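Local atomic coordinates of kcn28 (Kitasatospora, PDB entry 6J31), a protein that has the two-domain GT-B architecture of paired Rossmann-like folds and is related to the erythromycin biosynthesis protein CIII-like family. Residues E135-R138 with E139-P143; Y246-C249 with V250-A254; R114-A117 with M118-I122; V10-S14 with R15-H19. All blocks are in the same frame, centred on the assembly; numbering follows the deposited sequence.

Contact 1 (E135-R138 with E139-P143); sequences EKYR and ERMAP
Tyr137 and Met141, one helical turn apart, form the apolar side of this short turn. Met141 CG lies 3.9 Å from Tyr137 CE1, approaching the ring at a slant. Tyr137 carries its ring anti to the backbone N (chi1 176°), which brings it round toward the following turn. Met141 CE stays near the phenol end, 4.1 Å from Tyr137 OH. That hydroxyl is hydrogen-bonded to the backbone of a bound peptide.

The backbone bonds between the two halves of the turn are all weak. Tyr137 O receives the amides of both Arg140 (N to O 3.3 Å) and Met141, while Arg138 O also takes Met141 N at 3.0 Å with a bent N-H...O angle of 125°. Met141 N is therefore shared between two carbonyls.

Among the charged side chains, Arg140 curls back over the start of the turn. Its chi1 of -13° is nearly eclipsed, a setting that looks strained and leaves CG 3.1 Å and NE 2.7 Å from Lys136 O. Arg138 points elsewhere, its NH1 in a salt bridge with Asp177.

The chemistry implies a loosely wound surface turn, held across its middle by several bent bonds and one apolar pair, in which Tyr137 presents its hydroxyl to the bound peptide and Arg138 ties the turn to Asp177.

Contact 2 (Y246-C249 with V250-A254); sequences YETC and VEVFA
Phe253 brings the edge of its ring against the backbone of Cys249: Cys249 O lies near the ring plane, 3.0 Å from Phe253 CD1. The Phe253 amide uses the same acceptor, Phe253 N to Cys249 O being a nearly straight hydrogen bond (2.9 Å, 170°). Val252 N adds a weak bond to that oxygen. One carbonyl thus meets both the amide and the ring edge of the residue a turn later. The other backbone bonds step along regularly: Val250 N to Tyr246 O, Glu251 N to Glu247 O at 2.8 Å, and Val252 N to Thr248 O.

These turns belong to helix 243-253, the crossover of a beta-alpha-beta unit whose strands are 229-234 and 259-264. Cys249 and Phe253 face the sheet, touching Val233 and Ala231, while Val252 packs on Leu353 of helix 350-362.

The side-chain contacts within the helix are mostly methyl groups against carbonyl oxygens. Val250 has CG1 anti to its carbonyl carbon (chi1 -68°), which wedges CG2 between N and C and pushes it to 3.0 Å from Glu247 O. Val252 CG2 lies 3.2 Å from Thr248 O, and 4.4 Å from Thr248 CG2. Thr248 OG1 turns back along the helix to bond Pro244 O.

Contact 3 (R114-A117 with M118-I122); sequences RVLA and MNWGI
Leu116 and Trp120 make the tightest part of this helix end. Leu116 CD2 sits squarely over the six-membered ring of Trp120, 3.2 Å from its centroid and 9° off the normal, a close CH-pi contact. Leu116 CD1 reaches the rim of the same ring, 3.7 Å from Trp120 CZ3. Leu116 arrives here with torsions away from the usual staggered values (chi1 -148°), which suggests a strained fit.

The end of the helix is closed by backbone bonds. Ala117 O accepts Ile122 N in a nearly straight hydrogen bond (2.9 Å, 167°), and Gly121, with positive phi, sends a weak one from its N to Met118 O. The pair forms a Schellman motif, which closes the helix and turns the chain away. Earlier in the turn, Met118 N bonds Arg114 O at 2.8 Å.

By contrast, the side of exposed Met118 is loose: its chain bends at chi3, and SD lies 4.0 Å from Arg114 NE. Arg114 itself is buried, and its extended chain takes NH1 to weak hydrogen bonds with Leu181 O and Asp177 O.

Helix 112-120 is the crossover between strands 103-107 and 124-128. Leu116 and Ala117 lie on Phe104 of the first strand, Leu116 also meets Leu89 of helix 74-96, and Arg100 adds a cation-pi contact to Trp120.

Contact 4 (V10-S14 with R15-H19); sequences VSVPS and RGHLH
His17 folds back over the loop that leads to it, and its side chain meets three residues of 10-14 in succession. At the base, His17 CB lies 3.6 Å from Ser14 O and 3.8 Å from Ser11 OG, with a methyl of Val12, CG2, at a similar distance. One atom further, CG is 3.9 Å from that same Val12 CG2, which comes at the imidazole obliquely. With a chi1 of -56° the ring lies beside the backbone N and anti to the carbonyl carbon, which brings it to Ser14: Ser14 O meets the ring at its edge, in its plane, and along that side CD2 passes 3.7 Å from Ser14 CB. On the other branch, ND1 is hydrogen-bonded to Asp107 OD1, which would hold the rotation of the ring. The side chain comes to about 3 Å, nearest atoms, from the bound (2E,2'E)-3,3'-(1,2-phenylene)di(prop-2-enoic acid), whose pocket includes His17.

The backbone of His17 is gripped at both ends. Its N donates to Ser14 O (3.1 Å, 153°), closing the short 3-10 turn of residues 15-17. Its carbonyl oxygen receives Ser11 OG at 2.8 Å, the hydroxyl approaching from above the carbonyl plane. Ser11, in the second shell, and the 3-10 turn probably position His17, which touches the ligand.

The loop follows strand 6-10 and precedes helix 22-30. Val10 is hydrogen-bonded to neighbouring strand 103-107, Ser11 and Leu18 touch Tyr37 and Asn39 of strand 34-39, and Val12 packs on Met88 of helix 74-96.

From the N terminus the order is contact 4, contact 3, contact 1, contact 2. Each is one continuous stretch, so each closes only its own turn, and none nests within or crosses another. Contact 4 shapes the loop after the first strand of the seven-stranded parallel sheet. Contact 3 ends a crossover helix of that sheet, its nearest atoms about 7 Å from contact 4. Contact 1 follows strand 124-128 on the surface, its nearest atoms about 9 Å from contact 3. Contact 2 belongs to the six-stranded sheet, its centre about 53 Å from that of contact 3, across the middle of the chain. Contact 4 touches the bound (2E,2'E)-3,3'-(1,2-phenylene)di(prop-2-enoic acid); the Tyr137 side chain of contact 1 lies about 7 Å from it.

Contact 1 (E135-R138 with E139-P143)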
loop_
_atom_site.group_PDB
_atom_site.type_symbol
_atom_site.label_atom_id
_atom_site.label_comp_id
_atom_site.label_asym_id
_atom_site.label_seq_id
_atom_site.Cartn_x
_atom_site.Cartn_y
_atom_site.Cartn_z
ATOM N N GLU A 135 -9.751 5.327 -16.178
ATOM C CA GLU A 135 -10.930 6.048 -16.639
ATOM C C GLU A 135 -11.897 5.096 -17.337
ATOM O O GLU A 135 -12.353 5.365 -18.453
ATOM C CB GLU A 135 -10.525 7.197 -17.562
ATOM C CG GLU A 135 -9.072 7.636 -17.446
ATOM C CD GLU A 135 -8.135 6.754 -18.251
ATOM O OE1 GLU A 135 -8.637 5.868 -18.976
ATOM O OE2 GLU A 135 -6.903 6.941 -18.153
ATOM N N LYS A 136 -12.188 3.974 -16.692
ATOM C CA LYS A 136 -13.160 2.992 -17.148
ATOM C C LYS A 136 -13.628 2.261 -15.901
ATOM O O LYS A 136 -14.753 1.759 -15.840
ATOM C CB LYS A 136 -12.548 2.073 -18.203
ATOM C CG LYS A 136 -12.945 2.470 -19.626
ATOM C CD LYS A 136 -12.096 1.776 -20.678
ATOM C CE LYS A 136 -10.889 2.640 -21.044
ATOM N NZ LYS A 136 -10.199 2.188 -22.290
ATOM N N TYR A 137 -12.737 2.188 -14.909
ATOM C CA TYR A 137 -13.135 1.769 -13.569
ATOM C C TYR A 137 -14.137 2.753 -12.979
ATOM O O TYR A 137 -15.069 2.360 -12.268
ATOM C CB TYR A 137 -11.900 1.663 -12.669
ATOM C CG TYR A 137 -12.179 1.320 -11.213
ATOM C CD1 TYR A 137 -12.545 2.308 -10.303
ATOM C CD2 TYR A 137 -12.040 0.021 -10.742
ATOM C CE1 TYR A 137 -12.795 2.011 -8.979
ATOM C CE2 TYR A 137 -12.282 -0.287 -9.410
ATOM C CZ TYR A 137 -12.657 0.713 -8.534
ATOM O OH TYR A 137 -12.900 0.417 -7.211
ATOM N N ARG A 138 -13.936 4.046 -13.238
ATOM C CA ARG A 138 -14.795 5.067 -12.653
ATOM C C ARG A 138 -16.227 4.984 -13.179
ATOM O O ARG A 138 -17.177 5.213 -12.422
ATOM C CB ARG A 138 -14.182 6.447 -12.897
ATOM C CG ARG A 138 -13.007 6.749 -11.961
ATOM C CD ARG A 138 -12.141 7.911 -12.433
ATOM N NE ARG A 138 -12.760 9.199 -12.123
ATOM C CZ ARG A 138 -12.456 10.348 -12.720
ATOM N NH1 ARG A 138 -11.491 10.398 -13.627
ATOM N NH2 ARG A 138 -13.085 11.461 -12.371
ATOM N N GLU A 139 -16.412 4.654 -14.464
ATOM C CA GLU A 139 -17.772 4.537 -14.995
ATOM C C GLU A 139 -18.554 3.418 -14.315
ATOM O O GLU A 139 -19.771 3.534 -14.130
ATOM C CB GLU A 139 -17.777 4.349 -16.513
ATOM C CG GLU A 139 -17.548 5.637 -17.293
ATOM C CD GLU A 139 -17.551 5.421 -18.796
ATOM O OE1 GLU A 139 -18.272 4.510 -19.258
ATOM O OE2 GLU A 139 -16.854 6.168 -19.515
ATOM N N ARG A 140 -17.888 2.315 -13.957
ATOM C CA ARG A 140 -18.600 1.246 -13.259
ATOM C C ARG A 140 -19.104 1.723 -11.903
ATOM O O ARG A 140 -20.144 1.254 -11.425
ATOM C CB ARG A 140 -17.708 0.016 -13.081
ATOM C CG ARG A 140 -16.427 0.009 -13.899
ATOM C CD ARG A 140 -16.538 -0.862 -15.144
ATOM N NE ARG A 140 -16.714 -0.068 -16.358
ATOM C CZ ARG A 140 -16.741 -0.574 -17.588
ATOM N NH1 ARG A 140 -16.601 -1.881 -17.775
ATOM N NH2 ARG A 140 -16.907 0.228 -18.632
ATOM N N MET A 141 -18.390 2.663 -11.284
ATOM C CA MET A 141 -18.744 3.235 -9.991
ATOM C C MET A 141 -19.687 4.418 -10.096
ATOM O O MET A 141 -20.098 4.955 -9.061
ATOM C CB MET A 141 -17.487 3.683 -9.250
ATOM C CG MET A 141 -16.674 2.508 -8.900
ATOM S SD MET A 141 -17.457 1.635 -7.548
ATOM C CE MET A 141 -16.903 0.004 -7.958
ATOM N N ALA A 142 -20.046 4.825 -11.311
ATOM C CA ALA A 142 -20.934 5.972 -11.466
ATOM C C ALA A 142 -22.280 5.809 -10.769
ATOM O O ALA A 142 -22.773 6.810 -10.222
ATOM C CB ALA A 142 -21.131 6.270 -12.959
ATOM N N PRO A 143 -22.919 4.631 -10.734
ATOM C CA PRO A 143 -24.152 4.514 -9.936
ATOM C C PRO A 143 -23.937 4.770 -8.456
ATOM O O PRO A 143 -24.793 5.382 -7.804
ATOM C CB PRO A 143 -24.604 3.073 -10.206
ATOM C CG PRO A 143 -24.054 2.764 -11.539
ATOM C CD PRO A 143 -22.712 3.429 -11.564
#

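Contact 2 (Y246-C249 with V250-A254)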
loop_
_atom_site.group_PDB
_atom_site.type_symbol
_atom_site.label_atom_id
_atom_site.label_comp_id
_atom_site.label_asym_id
_atom_site.label_seq_id
_atom_site.Cartn_x
_atom_site.Cartn_y
_atom_site.Cartn_z
ATOM N N TYR A 246 -7.512 -16.445 15.031
ATOM C CA TYR A 246 -6.215 -16.870 15.550
ATOM C C TYR A 246 -6.330 -18.221 16.242
ATOM O O TYR A 246 -5.425 -19.061 16.148
ATOM C CB TYR A 246 -5.661 -15.822 16.517
ATOM C CG TYR A 246 -5.269 -14.525 15.852
ATOM C CD1 TYR A 246 -4.820 -14.507 14.539
ATOM C CD2 TYR A 246 -5.325 -13.318 16.542
ATOM C CE1 TYR A 246 -4.454 -13.328 13.925
ATOM C CE2 TYR A 246 -4.965 -12.131 15.934
ATOM C CZ TYR A 246 -4.527 -12.144 14.627
ATOM O OH TYR A 246 -4.161 -10.971 14.011
ATOM N N GLU A 247 -7.429 -18.436 16.960
ATOM C CA GLU A 247 -7.659 -19.725 17.598
ATOM C C GLU A 247 -7.879 -20.830 16.571
ATOM O O GLU A 247 -7.421 -21.960 16.767
ATOM C CB GLU A 247 -8.818 -19.609 18.586
ATOM C CG GLU A 247 -8.431 -18.862 19.847
ATOM C CD GLU A 247 -9.450 -19.035 20.945
ATOM O OE1 GLU A 247 -9.167 -19.741 21.941
ATOM O OE2 GLU A 247 -10.553 -18.471 20.787
ATOM N N THR A 248 -8.561 -20.532 15.466
ATOM C CA THR A 248 -8.657 -21.512 14.388
ATOM C C THR A 248 -7.281 -21.848 13.815
ATOM O O THR A 248 -6.999 -23.009 13.499
ATOM C CB THR A 248 -9.586 -20.997 13.292
ATOM O OG1 THR A 248 -10.839 -20.612 13.872
ATOM C CG2 THR A 248 -9.831 -22.080 12.258
ATOM N N CYS A 249 -6.407 -20.844 13.683
ATOM C CA CYS A 249 -5.074 -21.087 13.135
ATOM C C CYS A 249 -4.256 -22.006 14.035
ATOM O O CYS A 249 -3.625 -22.957 13.556
ATOM C CB CYS A 249 -4.349 -19.759 12.908
ATOM S SG CYS A 249 -5.081 -18.718 11.617
ATOM N N VAL A 250 -4.245 -21.743 15.346
ATOM C CA VAL A 250 -3.543 -22.650 16.252
ATOM C C VAL A 250 -4.220 -24.015 16.254
ATOM O O VAL A 250 -3.551 -25.053 16.269
ATOM C CB VAL A 250 -3.421 -22.052 17.669
ATOM C CG1 VAL A 250 -2.488 -20.856 17.659
ATOM C CG2 VAL A 250 -4.765 -21.657 18.227
ATOM N N GLU A 251 -5.556 -24.037 16.214
ATOM C CA GLU A 251 -6.276 -25.308 16.145
ATOM C C GLU A 251 -5.870 -26.101 14.908
ATOM O O GLU A 251 -5.831 -27.335 14.938
ATOM C CB GLU A 251 -7.785 -25.065 16.145
ATOM C CG GLU A 251 -8.607 -26.298 15.784
ATOM C CD GLU A 251 -10.097 -26.027 15.745
ATOM O OE1 GLU A 251 -10.503 -24.873 15.998
ATOM O OE2 GLU A 251 -10.864 -26.967 15.446
ATOM N N VAL A 252 -5.606 -25.411 13.798
ATOM C CA VAL A 252 -5.194 -26.101 12.578
ATOM C C VAL A 252 -3.761 -26.599 12.702
ATOM O O VAL A 252 -3.468 -27.775 12.452
ATOM C CB VAL A 252 -5.363 -25.179 11.358
ATOM C CG1 VAL A 252 -4.628 -25.754 10.160
ATOM C CG2 VAL A 252 -6.837 -24.994 11.040
ATOM N N PHE A 253 -2.840 -25.711 13.074
ATOM C CA PHE A 253 -1.429 -26.076 13.071
ATOM C C PHE A 253 -1.040 -26.917 14.281
ATOM O O PHE A 253 -0.059 -27.667 14.218
ATOM C CB PHE A 253 -0.584 -24.809 12.968
ATOM C CG PHE A 253 -0.642 -24.180 11.608
ATOM C CD1 PHE A 253 -1.594 -23.215 11.315
ATOM C CD2 PHE A 253 0.221 -24.585 10.607
ATOM C CE1 PHE A 253 -1.665 -22.650 10.060
ATOM C CE2 PHE A 253 0.152 -24.025 9.350
ATOM C CZ PHE A 253 -0.790 -23.053 9.077
ATOM N N ALA A 254 -1.771 -26.800 15.385
ATOM C CA ALA A 254 -1.796 -27.865 16.381
ATOM C C ALA A 254 -2.662 -29.004 15.873
ATOM O O ALA A 254 -3.868 -28.817 15.700
ATOM C CB ALA A 254 -2.331 -27.356 17.716
#

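Contact 3 (R114-A117 with M118-I122)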
loop_
_atom_site.group_PDB
_atom_site.type_symbol
_atom_site.label_atom_id
_atom_site.label_comp_id
_atom_site.label_asym_id
_atom_site.label_seq_id
_atom_site.Cartn_x
_atom_site.Cartn_y
_atom_site.Cartn_z
ATOM N N ARG A 114 -0.631 18.702 -5.890
ATOM C CA ARG A 114 -0.854 18.969 -7.308
ATOM C C ARG A 114 -1.545 20.312 -7.516
ATOM O O ARG A 114 -1.190 21.061 -8.434
ATOM C CB ARG A 114 -1.681 17.856 -7.943
ATOM C CG ARG A 114 -2.019 18.115 -9.397
ATOM C CD ARG A 114 -2.977 17.071 -9.946
ATOM N NE ARG A 114 -3.221 17.267 -11.371
ATOM C CZ ARG A 114 -4.111 16.588 -12.088
ATOM N NH1 ARG A 114 -4.873 15.663 -11.520
ATOM N NH2 ARG A 114 -4.240 16.841 -13.381
ATOM N N VAL A 115 -2.518 20.639 -6.660
ATOM C CA VAL A 115 -3.171 21.943 -6.746
ATOM C C VAL A 115 -2.137 23.044 -6.597
ATOM O O VAL A 115 -2.130 24.026 -7.350
ATOM C CB VAL A 115 -4.276 22.063 -5.680
ATOM C CG1 VAL A 115 -4.880 23.468 -5.686
ATOM C CG2 VAL A 115 -5.350 21.002 -5.889
ATOM N N LEU A 116 -1.223 22.872 -5.643
ATOM C CA LEU A 116 -0.148 23.833 -5.449
ATOM C C LEU A 116 0.744 23.894 -6.683
ATOM O O LEU A 116 1.117 24.981 -7.142
ATOM C CB LEU A 116 0.653 23.433 -4.210
ATOM C CG LEU A 116 1.314 24.495 -3.334
ATOM C CD1 LEU A 116 2.626 24.006 -2.736
ATOM C CD2 LEU A 116 1.470 25.819 -4.055
ATOM N N ALA A 117 1.060 22.731 -7.260
ATOM C CA ALA A 117 1.901 22.693 -8.449
ATOM C C ALA A 117 1.227 23.392 -9.621
ATOM O O ALA A 117 1.889 24.064 -10.419
ATOM C CB ALA A 117 2.244 21.247 -8.801
ATOM N N MET A 118 -0.091 23.229 -9.750
ATOM C CA MET A 118 -0.816 23.914 -10.814
ATOM C C MET A 118 -0.781 25.430 -10.625
ATOM O O MET A 118 -0.625 26.178 -11.597
ATOM C CB MET A 118 -2.252 23.394 -10.866
ATOM C CG MET A 118 -2.359 22.003 -11.483
ATOM S SD MET A 118 -3.908 21.162 -11.118
ATOM C CE MET A 118 -4.987 21.919 -12.332
ATOM N N ASN A 119 -0.895 25.899 -9.377
ATOM C CA ASN A 119 -0.844 27.335 -9.107
ATOM C C ASN A 119 0.493 27.939 -9.533
ATOM O O ASN A 119 0.537 29.051 -10.067
ATOM C CB ASN A 119 -1.081 27.604 -7.617
ATOM C CG ASN A 119 -2.525 27.373 -7.184
ATOM O OD1 ASN A 119 -3.438 27.330 -8.002
ATOM N ND2 ASN A 119 -2.729 27.230 -5.880
ATOM N N TRP A 120 1.592 27.223 -9.295
ATOM C CA TRP A 120 2.935 27.752 -9.497
ATOM C C TRP A 120 3.570 27.321 -10.810
ATOM O O TRP A 120 4.743 27.630 -11.043
ATOM C CB TRP A 120 3.841 27.340 -8.335
ATOM C CG TRP A 120 3.474 27.947 -7.024
ATOM C CD1 TRP A 120 2.633 29.001 -6.812
ATOM C CD2 TRP A 120 3.979 27.571 -5.740
ATOM N NE1 TRP A 120 2.568 29.291 -5.470
ATOM C CE2 TRP A 120 3.390 28.429 -4.792
ATOM C CE3 TRP A 120 4.867 26.586 -5.299
ATOM C CZ2 TRP A 120 3.662 28.332 -3.428
ATOM C CZ3 TRP A 120 5.131 26.488 -3.946
ATOM C CH2 TRP A 120 4.530 27.354 -3.026
ATOM N N GLY A 121 2.828 26.634 -11.671
ATOM C CA GLY A 121 3.388 26.163 -12.929
ATOM C C GLY A 121 4.561 25.224 -12.752
ATOM O O GLY A 121 5.533 25.290 -13.516
ATOM N N ILE A 122 4.481 24.333 -11.769
ATOM C CA ILE A 122 5.544 23.376 -11.487
ATOM C C ILE A 122 5.014 21.999 -11.871
ATOM O O ILE A 122 3.842 21.698 -11.599
ATOM C CB ILE A 122 5.968 23.446 -10.008
ATOM C CG1 ILE A 122 6.401 24.867 -9.650
ATOM C CG2 ILE A 122 7.116 22.496 -9.706
ATOM C CD1 ILE A 122 6.753 25.051 -8.194
#

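Contact 4 (V10-S14 with R15-H19)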
loop_
_atom_site.group_PDB
_atom_site.type_symbol
_atom_site.label_atom_id
_atom_site.label_comp_id
_atom_site.label_asym_id
_atom_site.label_seq_id
_atom_site.Cartn_x
_atom_site.Cartn_y
_atom_site.Cartn_z
ATOM N N VAL A 10 5.588 14.792 -1.030
ATOM C CA VAL A 10 4.497 15.032 -0.091
ATOM C C VAL A 10 3.728 13.731 0.089
ATOM O O VAL A 10 3.384 13.067 -0.894
ATOM C CB VAL A 10 3.547 16.152 -0.571
ATOM C CG1 VAL A 10 2.560 16.525 0.531
ATOM C CG2 VAL A 10 4.329 17.379 -1.041
ATOM N N SER A 11 3.456 13.368 1.337
ATOM C CA SER A 11 2.654 12.187 1.615
ATOM C C SER A 11 1.852 12.433 2.884
ATOM O O SER A 11 1.767 13.560 3.380
ATOM C CB SER A 11 3.508 10.920 1.722
ATOM O OG SER A 11 2.671 9.773 1.740
ATOM N N VAL A 12 1.242 11.367 3.389
ATOM C CA VAL A 12 0.361 11.433 4.551
ATOM C C VAL A 12 0.861 10.426 5.577
ATOM O O VAL A 12 1.593 9.482 5.237
ATOM C CB VAL A 12 -1.107 11.150 4.157
ATOM C CG1 VAL A 12 -1.558 12.120 3.072
ATOM C CG2 VAL A 12 -1.256 9.710 3.694
ATOM N N PRO A 13 0.475 10.587 6.848
ATOM C CA PRO A 13 0.964 9.667 7.887
ATOM C C PRO A 13 0.318 8.287 7.878
ATOM O O PRO A 13 0.812 7.402 8.591
ATOM C CB PRO A 13 0.636 10.416 9.188
ATOM C CG PRO A 13 -0.548 11.246 8.839
ATOM C CD PRO A 13 -0.310 11.695 7.428
ATOM N N SER A 14 -0.746 8.064 7.101
ATOM C CA SER A 14 -1.365 6.743 7.037
ATOM C C SER A 14 -0.345 5.694 6.604
ATOM O O SER A 14 0.527 5.961 5.772
ATOM C CB SER A 14 -2.552 6.761 6.074
ATOM O OG SER A 14 -3.484 7.766 6.434
ATOM N N ARG A 15 -0.461 4.489 7.171
ATOM C CA ARG A 15 0.660 3.552 7.119
ATOM C C ARG A 15 0.918 3.010 5.714
ATOM O O ARG A 15 2.074 2.738 5.363
ATOM C CB ARG A 15 0.441 2.397 8.094
ATOM C CG ARG A 15 1.738 1.657 8.399
ATOM C CD ARG A 15 2.852 2.689 8.611
ATOM N NE ARG A 15 4.179 2.247 8.187
ATOM C CZ ARG A 15 4.685 2.424 6.970
ATOM N NH1 ARG A 15 3.976 3.029 6.028
ATOM N NH2 ARG A 15 5.909 1.995 6.699
ATOM N N GLY A 16 -0.114 2.849 4.898
ATOM C CA GLY A 16 0.173 2.319 3.583
ATOM C C GLY A 16 0.805 3.292 2.610
ATOM O O GLY A 16 1.028 2.937 1.449
ATOM N N HIS A 17 1.108 4.516 3.050
ATOM C CA HIS A 17 1.522 5.587 2.152
ATOM C C HIS A 17 2.924 6.089 2.448
ATOM O O HIS A 17 3.339 7.108 1.887
ATOM C CB HIS A 17 0.518 6.733 2.222
ATOM C CG HIS A 17 -0.878 6.303 1.920
ATOM N ND1 HIS A 17 -1.472 6.518 0.696
ATOM C CD2 HIS A 17 -1.783 5.629 2.667
ATOM C CE1 HIS A 17 -2.692 6.014 0.709
ATOM N NE2 HIS A 17 -2.906 5.469 1.893
ATOM N N LEU A 18 3.661 5.402 3.312
ATOM C CA LEU A 18 5.012 5.790 3.677
ATOM C C LEU A 18 6.056 4.817 3.147
ATOM O O LEU A 18 6.950 5.217 2.399
ATOM C CB LEU A 18 5.096 5.891 5.201
ATOM C CG LEU A 18 6.017 6.932 5.813
ATOM C CD1 LEU A 18 5.662 8.328 5.328
ATOM C CD2 LEU A 18 5.864 6.826 7.310
ATOM N N HIS A 19 5.937 3.534 3.488
ATOM C CA HIS A 19 6.965 2.565 3.111
ATOM C C HIS A 19 7.162 2.404 1.605
ATOM O O HIS A 19 8.314 2.187 1.190
ATOM C CB HIS A 19 6.667 1.201 3.746
ATOM C CG HIS A 19 7.792 0.219 3.612
ATOM N ND1 HIS A 19 8.862 0.191 4.482
ATOM C CD2 HIS A 19 8.021 -0.759 2.703
ATOM C CE1 HIS A 19 9.696 -0.767 4.122
ATOM N NE2 HIS A 19 9.211 -1.358 3.045
#